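Local coordinates for protein type I modular polyketide synthase (PDB 6IYT) that probably transfers an ethylmalonyl extender unit from coenzyme A to the acyl carrier protein during salinomycin chain assembly, as the acyltransferase domain of a modular polyketide synthase, at residues A[183-188]-A[233-238]; A[214-219]-A[349-354]; A[329-334]-A[365-370]. All blocks are in the same frame, centred on the assembly; numbering follows the deposited sequence.

Contact 1. Residues A[183-188]-A[233-238]; sequences ILQPVL and QVVVLR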
loop_
_atom_site.group_PDB
_atom_site.type_symbol
_atom_site.label_atom_id
_atom_site.label_comp_id
_atom_site.label_asym_id
_atom_site.label_seq_id
_atom_site.Cartn_x
_atom_site.Cartn_y
_atom_site.Cartn_z
ATOM N N ILE A 183 -13.644 -12.296 -6.520
ATOM C CA ILE A 183 -13.972 -10.891 -6.871
ATOM C C ILE A 183 -12.986 -9.945 -6.226
ATOM O O ILE A 183 -12.427 -9.046 -6.889
ATOM C CB ILE A 183 -15.388 -10.530 -6.426
ATOM C CG1 ILE A 183 -16.430 -11.568 -6.929
ATOM C CG2 ILE A 183 -15.735 -9.111 -6.885
ATOM C CD1 ILE A 183 -16.430 -11.797 -8.403
ATOM N N LEU A 184 -12.711 -10.195 -4.944
ATOM C CA LEU A 184 -11.818 -9.353 -4.155
ATOM C C LEU A 184 -10.387 -9.308 -4.687
ATOM O O LEU A 184 -9.773 -8.222 -4.762
ATOM C CB LEU A 184 -11.818 -9.838 -2.705
ATOM C CG LEU A 184 -11.007 -9.039 -1.716
ATOM C CD1 LEU A 184 -11.534 -7.622 -1.681
ATOM C CD2 LEU A 184 -11.105 -9.695 -0.328
ATOM N N GLN A 185 -9.786 -10.471 -4.954
ATOM C CA GLN A 185 -8.361 -10.453 -5.318
ATOM C C GLN A 185 -8.119 -9.635 -6.607
ATOM O O GLN A 185 -7.230 -8.825 -6.650
ATOM C CB GLN A 185 -7.777 -11.842 -5.411
ATOM C CG GLN A 185 -7.761 -12.569 -4.082
ATOM C CD GLN A 185 -6.800 -13.757 -4.053
ATOM O OE1 GLN A 185 -6.041 -13.986 -4.995
ATOM N NE2 GLN A 185 -6.772 -14.455 -2.931
ATOM N N PRO A 186 -8.958 -9.817 -7.639
ATOM C CA PRO A 186 -8.664 -9.002 -8.811
ATOM C C PRO A 186 -8.969 -7.526 -8.615
ATOM O O PRO A 186 -8.267 -6.654 -9.197
ATOM C CB PRO A 186 -9.581 -9.623 -9.914
ATOM C CG PRO A 186 -9.800 -11.034 -9.457
ATOM C CD PRO A 186 -9.929 -10.884 -7.946
ATOM N N VAL A 187 -9.921 -7.215 -7.734
ATOM C CA VAL A 187 -10.201 -5.807 -7.404
ATOM C C VAL A 187 -9.030 -5.184 -6.595
ATOM O O VAL A 187 -8.542 -4.130 -6.942
ATOM C CB VAL A 187 -11.497 -5.664 -6.636
ATOM C CG1 VAL A 187 -11.570 -4.303 -5.996
ATOM C CG2 VAL A 187 -12.671 -5.891 -7.561
ATOM N N LEU A 188 -8.521 -5.922 -5.604
ATOM C CA LEU A 188 -7.325 -5.499 -4.856
ATOM C C LEU A 188 -6.122 -5.265 -5.752
ATOM O O LEU A 188 -5.382 -4.322 -5.550
ATOM C CB LEU A 188 -6.975 -6.533 -3.796
ATOM C CG LEU A 188 -7.250 -6.275 -2.317
ATOM C CD1 LEU A 188 -8.281 -5.222 -2.034
ATOM C CD2 LEU A 188 -7.531 -7.572 -1.561
ATOM N N GLN A 233 -4.524 -12.085 -15.480
ATOM C CA GLN A 233 -4.992 -13.421 -15.670
ATOM C C GLN A 233 -4.558 -14.365 -14.541
ATOM O O GLN A 233 -5.355 -15.205 -14.107
ATOM C CB GLN A 233 -4.543 -13.959 -17.037
ATOM C CG GLN A 233 -5.220 -15.242 -17.427
ATOM C CD GLN A 233 -4.888 -15.696 -18.849
ATOM O OE1 GLN A 233 -4.192 -15.019 -19.588
ATOM N NE2 GLN A 233 -5.488 -16.794 -19.254
ATOM N N VAL A 234 -3.354 -14.164 -13.995
ATOM C CA VAL A 234 -2.912 -14.944 -12.853
ATOM C C VAL A 234 -3.823 -14.716 -11.658
ATOM O O VAL A 234 -4.275 -15.684 -11.010
ATOM C CB VAL A 234 -1.466 -14.659 -12.448
ATOM C CG1 VAL A 234 -1.137 -15.353 -11.170
ATOM C CG2 VAL A 234 -0.488 -15.095 -13.526
ATOM N N VAL A 235 -4.081 -13.463 -11.327
ATOM C CA VAL A 235 -4.871 -13.197 -10.123
ATOM C C VAL A 235 -6.327 -13.649 -10.274
ATOM O O VAL A 235 -6.891 -14.222 -9.337
ATOM C CB VAL A 235 -4.785 -11.731 -9.633
ATOM C CG1 VAL A 235 -5.508 -10.791 -10.562
ATOM C CG2 VAL A 235 -5.368 -11.624 -8.228
ATOM N N VAL A 236 -6.874 -13.548 -11.481
ATOM C CA VAL A 236 -8.236 -14.001 -11.735
ATOM C C VAL A 236 -8.318 -15.523 -11.619
ATOM O O VAL A 236 -9.141 -16.047 -10.898
ATOM C CB VAL A 236 -8.749 -13.561 -13.123
ATOM C CG1 VAL A 236 -10.078 -14.279 -13.456
ATOM C CG2 VAL A 236 -8.958 -12.057 -13.159
ATOM N N LEU A 237 -7.438 -16.234 -12.290
ATOM C CA LEU A 237 -7.571 -17.686 -12.339
ATOM C C LEU A 237 -7.234 -18.329 -11.017
ATOM O O LEU A 237 -7.865 -19.295 -10.628
ATOM C CB LEU A 237 -6.708 -18.281 -13.432
ATOM C CG LEU A 237 -7.144 -17.979 -14.855
ATOM C CD1 LEU A 237 -6.168 -18.659 -15.822
ATOM C CD2 LEU A 237 -8.582 -18.411 -15.124
ATOM N N ARG A 238 -6.173 -17.871 -10.372
ATOM C CA ARG A 238 -5.815 -18.426 -9.100
ATOM C C ARG A 238 -6.892 -18.196 -8.044
ATOM O O ARG A 238 -7.238 -19.109 -7.312
ATOM C CB ARG A 238 -4.478 -17.925 -8.617
ATOM C CG ARG A 238 -3.875 -18.901 -7.621
ATOM C CD ARG A 238 -2.429 -18.555 -7.295
ATOM N NE ARG A 238 -2.327 -17.328 -6.506
ATOM C CZ ARG A 238 -1.171 -16.849 -6.054
ATOM N NH1 ARG A 238 -0.050 -17.470 -6.363
ATOM N NH2 ARG A 238 -1.146 -15.778 -5.249
HETATM O O HOH W 1 -4.083 -15.659 -5.035
#

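Contact 2. Residues A[214-219]-A[349-354]; sequences QGEIAA and STVNGE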
loop_
_atom_site.group_PDB
_atom_site.type_symbol
_atom_site.label_atom_id
_atom_site.label_comp_id
_atom_site.label_asym_id
_atom_site.label_seq_id
_atom_site.Cartn_x
_atom_site.Cartn_y
_atom_site.Cartn_z
ATOM N N GLN A 214 -0.554 -12.812 -2.700
ATOM C CA GLN A 214 -1.128 -12.328 -3.965
ATOM C C GLN A 214 -0.583 -10.951 -4.349
ATOM O O GLN A 214 -0.558 -10.586 -5.549
ATOM C CB GLN A 214 -2.677 -12.260 -3.857
ATOM C CG GLN A 214 -3.141 -11.230 -2.861
ATOM C CD GLN A 214 -4.608 -11.295 -2.536
ATOM O OE1 GLN A 214 -5.410 -10.483 -3.047
ATOM N NE2 GLN A 214 -4.965 -12.157 -1.596
ATOM N N GLY A 215 -0.083 -10.207 -3.363
ATOM C CA GLY A 215 0.525 -8.908 -3.624
ATOM C C GLY A 215 1.688 -8.973 -4.603
ATOM O O GLY A 215 2.084 -7.958 -5.195
ATOM N N GLU A 216 2.379 -10.099 -4.627
ATOM C CA GLU A 216 3.495 -10.234 -5.553
ATOM C C GLU A 216 3.027 -10.121 -6.999
ATOM O O GLU A 216 3.815 -9.821 -7.873
ATOM C CB GLU A 216 4.232 -11.550 -5.322
ATOM C CG GLU A 216 5.108 -11.544 -4.070
ATOM C CD GLU A 216 6.248 -12.561 -4.117
ATOM O OE1 GLU A 216 7.348 -12.235 -3.612
ATOM O OE2 GLU A 216 6.093 -13.638 -4.750
ATOM N N ILE A 217 1.767 -10.468 -7.267
ATOM C CA ILE A 217 1.239 -10.333 -8.653
ATOM C C ILE A 217 1.126 -8.833 -9.041
ATOM O O ILE A 217 1.581 -8.405 -10.121
ATOM C CB ILE A 217 -0.124 -11.004 -8.797
ATOM C CG1 ILE A 217 -0.045 -12.481 -8.401
ATOM C CG2 ILE A 217 -0.633 -10.842 -10.211
ATOM C CD1 ILE A 217 -1.401 -13.121 -8.139
ATOM N N ALA A 218 0.644 -8.012 -8.111
ATOM C CA ALA A 218 0.664 -6.544 -8.310
ATOM C C ALA A 218 2.093 -5.980 -8.409
ATOM O O ALA A 218 2.378 -5.147 -9.280
ATOM C CB ALA A 218 -0.107 -5.836 -7.216
ATOM N N ALA A 219 2.984 -6.481 -7.580
ATOM C CA ALA A 219 4.379 -6.063 -7.621
ATOM C C ALA A 219 5.020 -6.352 -8.987
ATOM O O ALA A 219 5.732 -5.493 -9.565
ATOM C CB ALA A 219 5.146 -6.759 -6.534
ATOM N N SER A 349 11.765 -11.273 -3.583
ATOM C CA SER A 349 10.774 -12.324 -3.374
ATOM C C SER A 349 10.610 -12.617 -1.901
ATOM O O SER A 349 11.605 -12.842 -1.197
ATOM C CB SER A 349 11.202 -13.614 -4.092
ATOM O OG SER A 349 10.292 -14.640 -3.806
ATOM N N THR A 350 9.349 -12.691 -1.461
ATOM C CA THR A 350 9.006 -13.190 -0.104
ATOM C C THR A 350 8.658 -14.679 -0.115
ATOM O O THR A 350 8.260 -15.256 0.919
ATOM C CB THR A 350 7.849 -12.413 0.454
ATOM O OG1 THR A 350 6.728 -12.507 -0.451
ATOM C CG2 THR A 350 8.247 -10.972 0.622
ATOM N N VAL A 351 8.909 -15.322 -1.252
ATOM C CA VAL A 351 8.752 -16.745 -1.392
ATOM C C VAL A 351 10.081 -17.453 -1.166
ATOM O O VAL A 351 10.151 -18.389 -0.394
ATOM C CB VAL A 351 8.234 -17.082 -2.802
ATOM C CG1 VAL A 351 8.052 -18.561 -2.979
ATOM C CG2 VAL A 351 6.952 -16.335 -3.069
ATOM N N ASN A 352 11.147 -16.982 -1.813
ATOM C CA ASN A 352 12.451 -17.671 -1.717
ATOM C C ASN A 352 13.583 -16.781 -1.217
ATOM O O ASN A 352 14.712 -17.224 -1.109
ATOM C CB ASN A 352 12.822 -18.325 -3.038
ATOM C CG ASN A 352 12.931 -17.336 -4.179
ATOM O OD1 ASN A 352 13.217 -16.168 -3.980
ATOM N ND2 ASN A 352 12.625 -17.803 -5.379
ATOM N N GLY A 353 13.279 -15.511 -0.961
ATOM C CA GLY A 353 14.226 -14.621 -0.313
ATOM C C GLY A 353 15.342 -14.174 -1.256
ATOM O O GLY A 353 16.302 -13.491 -0.831
ATOM N N GLU A 354 15.106 -14.344 -2.544
ATOM C CA GLU A 354 16.068 -13.917 -3.565
ATOM C C GLU A 354 15.725 -12.544 -4.085
ATOM O O GLU A 354 14.554 -12.122 -4.055
ATOM C CB GLU A 354 16.069 -14.889 -4.724
ATOM C CG GLU A 354 16.305 -16.329 -4.318
ATOM C CD GLU A 354 17.743 -16.744 -4.429
ATOM O OE1 GLU A 354 17.985 -17.932 -4.735
ATOM O OE2 GLU A 354 18.636 -15.918 -4.118
#

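Contact 3. Residues A[329-334]-A[365-370]; sequences ERILDL and YWFENC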
loop_
_atom_site.group_PDB
_atom_site.type_symbol
_atom_site.label_atom_id
_atom_site.label_comp_id
_atom_site.label_asym_id
_atom_site.label_seq_id
_atom_site.Cartn_x
_atom_site.Cartn_y
_atom_site.Cartn_z
ATOM N N GLU A 329 -1.011 -29.570 -9.283
ATOM C CA GLU A 329 -1.108 -29.917 -10.716
ATOM C C GLU A 329 -2.045 -28.952 -11.478
ATOM O O GLU A 329 -1.730 -28.493 -12.595
ATOM C CB GLU A 329 -1.592 -31.359 -10.868
ATOM C CG GLU A 329 -0.542 -32.384 -10.493
ATOM C CD GLU A 329 -0.201 -32.382 -9.008
ATOM O OE1 GLU A 329 1.020 -32.465 -8.693
ATOM O OE2 GLU A 329 -1.145 -32.309 -8.173
ATOM N N ARG A 330 -3.172 -28.645 -10.869
ATOM C CA ARG A 330 -4.125 -27.722 -11.475
ATOM C C ARG A 330 -3.550 -26.303 -11.639
ATOM O O ARG A 330 -3.800 -25.632 -12.612
ATOM C CB ARG A 330 -5.436 -27.709 -10.693
ATOM C CG ARG A 330 -6.224 -28.974 -10.889
ATOM C CD ARG A 330 -7.330 -29.132 -9.871
ATOM N NE ARG A 330 -8.498 -28.346 -10.217
ATOM C CZ ARG A 330 -9.622 -28.380 -9.514
ATOM N NH1 ARG A 330 -9.705 -29.148 -8.453
ATOM N NH2 ARG A 330 -10.654 -27.651 -9.892
ATOM N N ILE A 331 -2.789 -25.875 -10.643
ATOM C CA ILE A 331 -2.219 -24.544 -10.691
ATOM C C ILE A 331 -1.221 -24.452 -11.838
ATOM O O ILE A 331 -1.240 -23.487 -12.608
ATOM C CB ILE A 331 -1.567 -24.151 -9.348
ATOM C CG1 ILE A 331 -2.660 -23.877 -8.302
ATOM C CG2 ILE A 331 -0.659 -22.951 -9.525
ATOM C CD1 ILE A 331 -2.181 -23.984 -6.852
ATOM N N LEU A 332 -0.401 -25.486 -12.021
ATOM C CA LEU A 332 0.583 -25.471 -13.135
ATOM C C LEU A 332 -0.103 -25.450 -14.492
ATOM O O LEU A 332 0.308 -24.716 -15.388
ATOM C CB LEU A 332 1.550 -26.641 -13.049
ATOM C CG LEU A 332 2.428 -26.773 -11.819
ATOM C CD1 LEU A 332 3.418 -27.911 -11.988
ATOM C CD2 LEU A 332 3.185 -25.468 -11.513
ATOM N N ASP A 333 -1.229 -26.152 -14.613
ATOM C CA ASP A 333 -1.978 -26.149 -15.838
ATOM C C ASP A 333 -2.631 -24.795 -16.083
ATOM O O ASP A 333 -2.610 -24.283 -17.209
ATOM C CB ASP A 333 -3.071 -27.236 -15.809
ATOM C CG ASP A 333 -2.601 -28.561 -16.367
ATOM O OD1 ASP A 333 -1.542 -28.600 -17.058
ATOM O OD2 ASP A 333 -3.304 -29.594 -16.105
ATOM N N LEU A 334 -3.209 -24.216 -15.034
ATOM C CA LEU A 334 -3.963 -22.964 -15.158
ATOM C C LEU A 334 -3.054 -21.808 -15.552
ATOM O O LEU A 334 -3.443 -20.941 -16.330
ATOM C CB LEU A 334 -4.597 -22.636 -13.808
ATOM C CG LEU A 334 -6.068 -22.346 -13.598
ATOM C CD1 LEU A 334 -6.979 -22.667 -14.772
ATOM C CD2 LEU A 334 -6.535 -23.066 -12.330
ATOM N N TYR A 365 6.724 -20.798 -9.985
ATOM C CA TYR A 365 6.837 -19.702 -8.991
ATOM C C TYR A 365 5.500 -19.345 -8.367
ATOM O O TYR A 365 5.415 -19.184 -7.172
ATOM C CB TYR A 365 7.448 -18.472 -9.603
ATOM C CG TYR A 365 7.719 -17.411 -8.590
ATOM C CD1 TYR A 365 8.882 -17.440 -7.818
ATOM C CD2 TYR A 365 6.765 -16.449 -8.301
ATOM C CE1 TYR A 365 9.093 -16.517 -6.807
ATOM C CE2 TYR A 365 6.940 -15.558 -7.252
ATOM C CZ TYR A 365 8.150 -15.513 -6.600
ATOM O OH TYR A 365 8.304 -14.668 -5.548
ATOM N N TRP A 366 4.454 -19.229 -9.174
ATOM C CA TRP A 366 3.169 -18.840 -8.659
ATOM C C TRP A 366 2.509 -19.938 -7.820
ATOM O O TRP A 366 1.855 -19.629 -6.828
ATOM C CB TRP A 366 2.253 -18.358 -9.752
ATOM C CG TRP A 366 2.736 -17.098 -10.382
ATOM C CD1 TRP A 366 3.239 -16.958 -11.647
ATOM C CD2 TRP A 366 2.954 -15.846 -9.723
ATOM N NE1 TRP A 366 3.760 -15.711 -11.816
ATOM C CE2 TRP A 366 3.649 -15.016 -10.635
ATOM C CE3 TRP A 366 2.757 -15.397 -8.418
ATOM C CZ2 TRP A 366 4.049 -13.737 -10.313
ATOM C CZ3 TRP A 366 3.134 -14.088 -8.095
ATOM C CH2 TRP A 366 3.749 -13.270 -9.045
ATOM N N PHE A 367 2.898 -21.200 -8.051
ATOM C CA PHE A 367 2.558 -22.234 -7.106
ATOM C C PHE A 367 3.287 -22.044 -5.768
ATOM O O PHE A 367 2.671 -22.057 -4.727
ATOM C CB PHE A 367 2.846 -23.620 -7.630
ATOM C CG PHE A 367 2.607 -24.693 -6.604
ATOM C CD1 PHE A 367 1.317 -25.012 -6.228
ATOM C CD2 PHE A 367 3.655 -25.210 -5.880
ATOM C CE1 PHE A 367 1.083 -25.908 -5.185
ATOM C CE2 PHE A 367 3.440 -26.162 -4.869
ATOM C CZ PHE A 367 2.144 -26.493 -4.517
ATOM N N GLU A 368 4.602 -21.858 -5.810
ATOM C CA GLU A 368 5.369 -21.655 -4.579
ATOM C C GLU A 368 4.866 -20.425 -3.826
ATOM O O GLU A 368 4.770 -20.429 -2.597
ATOM C CB GLU A 368 6.849 -21.498 -4.902
ATOM C CG GLU A 368 7.516 -22.757 -5.452
ATOM C CD GLU A 368 7.528 -23.896 -4.461
ATOM O OE1 GLU A 368 7.996 -23.678 -3.308
ATOM O OE2 GLU A 368 7.130 -25.037 -4.859
ATOM N N ASN A 369 4.520 -19.376 -4.564
ATOM C CA ASN A 369 3.996 -18.152 -3.939
ATOM C C ASN A 369 2.746 -18.414 -3.084
ATOM O O ASN A 369 2.616 -17.843 -2.001
ATOM C CB ASN A 369 3.723 -17.113 -5.000
ATOM C CG ASN A 369 2.869 -15.975 -4.507
ATOM O OD1 ASN A 369 1.612 -16.040 -4.576
ATOM N ND2 ASN A 369 3.502 -14.897 -4.132
ATOM N N CYS A 370 1.871 -19.331 -3.510
ATOM C CA CYS A 370 0.684 -19.607 -2.715
ATOM C C CYS A 370 0.815 -20.792 -1.774
ATOM O O CYS A 370 0.040 -20.923 -0.849
ATOM C CB CYS A 370 -0.543 -19.733 -3.576
ATOM S SG CYS A 370 -0.617 -21.170 -4.635
#

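Contact 1. Residues A[183-188]-A[233-238]
Two antiparallel helices in the acyltransferase core, 181-200 and 228-245, meet here through Gln185 and Pro186 on one side and Val235 and Val236 on the other. Their local axes run at 166° and approach to 8.6 Å, close enough for valine methyls to reach the backbone and ring of the other helix. Val235 points toward the partner helix and divides its two methyls between neighbouring residues. Val235 CG1 sits between its own backbone N and carbonyl carbon (chi1 71°), which turns it to Pro186 CA and leaves Val235 CG2 to rest on Gln185 CB, 3.7 Å away. The next residue, Val236, meets the pyrrolidine ring with CG2, 3.9 Å from Pro186 CG, the two side chains crossing at about a right angle. Proline suits this spot in two ways: its ring is compact and apolar, and its nitrogen, having no hydrogen to give the preceding turn, marks a kink in helix 181-200. Beyond the aliphatic part of Gln185 the contact becomes polar. The chain, extended beyond CG, carries Gln185 OE1 to a water that donates to it at 2.6 Å. The same water accepts from Arg238 NE at 2.8 Å, lying at the edge of the guanidinium and in its plane. Arg238 is also held through NH1 by Asn369, which restricts its rotation. Ile217 of helix 215-223 packs on Val235 and Arg238. The whole is antiparallel helix packing within the acyltransferase domain, with Gln185 near, but not touching, the probable nucleophile elbow.

Contact 2. Residues A[214-219]-A[349-354]
A buried carboxylate reaching across to a loop backbone is the striking feature here: Glu216 OE1 accepts a hydrogen bond from Thr350 N at 3.0 Å. The bond is nearly straight (163° at the hydrogen) and uses the syn side of OE1, although the donor stands 31° out of the carboxylate plane. Glutamate suits the place because its chain, extended beyond CG, is long enough to span from helix 215-223 to the loop. The other oxygen is hydrogen-bonded to Tyr365 and Asn369, so several partners grip the buried group and fix its rotation; this setting would probably favour the ionised form. Val351 CG2 lies against Glu216 OE2 at 3.3 Å, covering it with a methyl. The side chains of Thr350 and Glu216 pass in opposite directions, leaving Thr350 OG1 3.2 Å from Glu216 OE1; that hydroxyl hydrogen-bonds to Gly211 O, which ties the loop to the end of strand 208-211. The loop is shaped by its own polar side chains. Ser349 OG, also hydrogen-bonded to Tyr365, accepts from Val351 N at 3.0 Å and from Asn352 N at 3.2 Å, forming an ST turn and ST motif, and Asn352 OD1 takes Glu354 N in an Asx turn. Gly353, between Asn352 and Glu354, has a positive phi (75°), which glycine takes easily. Glu216 directly follows Gly215, the last glycine of a GxSxG sequence, a placement consistent with the nucleophile elbow of acyltransferases.

Contact 3. Residues A[329-334]-A[365-370]
Ile331 of helix 328-334 packs against Phe367 and Cys370 of helix 363-371, an apolar helix-helix contact in the acyltransferase domain whose local axes run at 136° and approach to 9.5 Å. From its CB, which points toward the partner helix, the isoleucine splits into two branches. The methyl Ile331 CG2, anti to the backbone N, settles against the root of the phenylalanine, 4.0 Å from Phe367 CB. The longer branch leaves through CG1, and chi2 of 159° stretches it outward, delivering CD1 to the ring. There Ile331 CD1 meets the edge of the phenyl group, in the ring plane, 3.7 Å from Phe367 CD1. A beta-branched residue suits the site, since one branch can pack near the partner backbone while the other reaches further. Phe367 is also stacked on the ring of His328, which limits how the ring can turn. Leu332 closes the margin of the contact, Leu332 CD2 lying 4.3 Å from Phe367 CB. Leu241 of helix 228-245 packs on Ile331 too. Cysteine, small and weakly polar, fits beside the isoleucine tip: Cys370 SG lies 3.9 Å from Ile331 CD1.

Helix 363-371 joins the three contacts, whose centres lie about 14 to 15 Å apart. Arg238 of contact 1 reaches it through Arg238 NH1, 2.8 Å from Asn369 OD1, and the amide nitrogen of that asparagine turns to contact 2 and to the backbone oxygen of Ser213. From the same helix, Tyr365 OH lies 2.6 Å from both Glu216 OE2 and Ser349 OG, binding contact 2 to contact 3. Between contacts 2 and 1, Ile217 CD1 lies 3.8 Å from Val234 CG1. Ser213 is the central residue of the likely nucleophile elbow, so the network touches the backbone of the presumed nucleophile through Asn369.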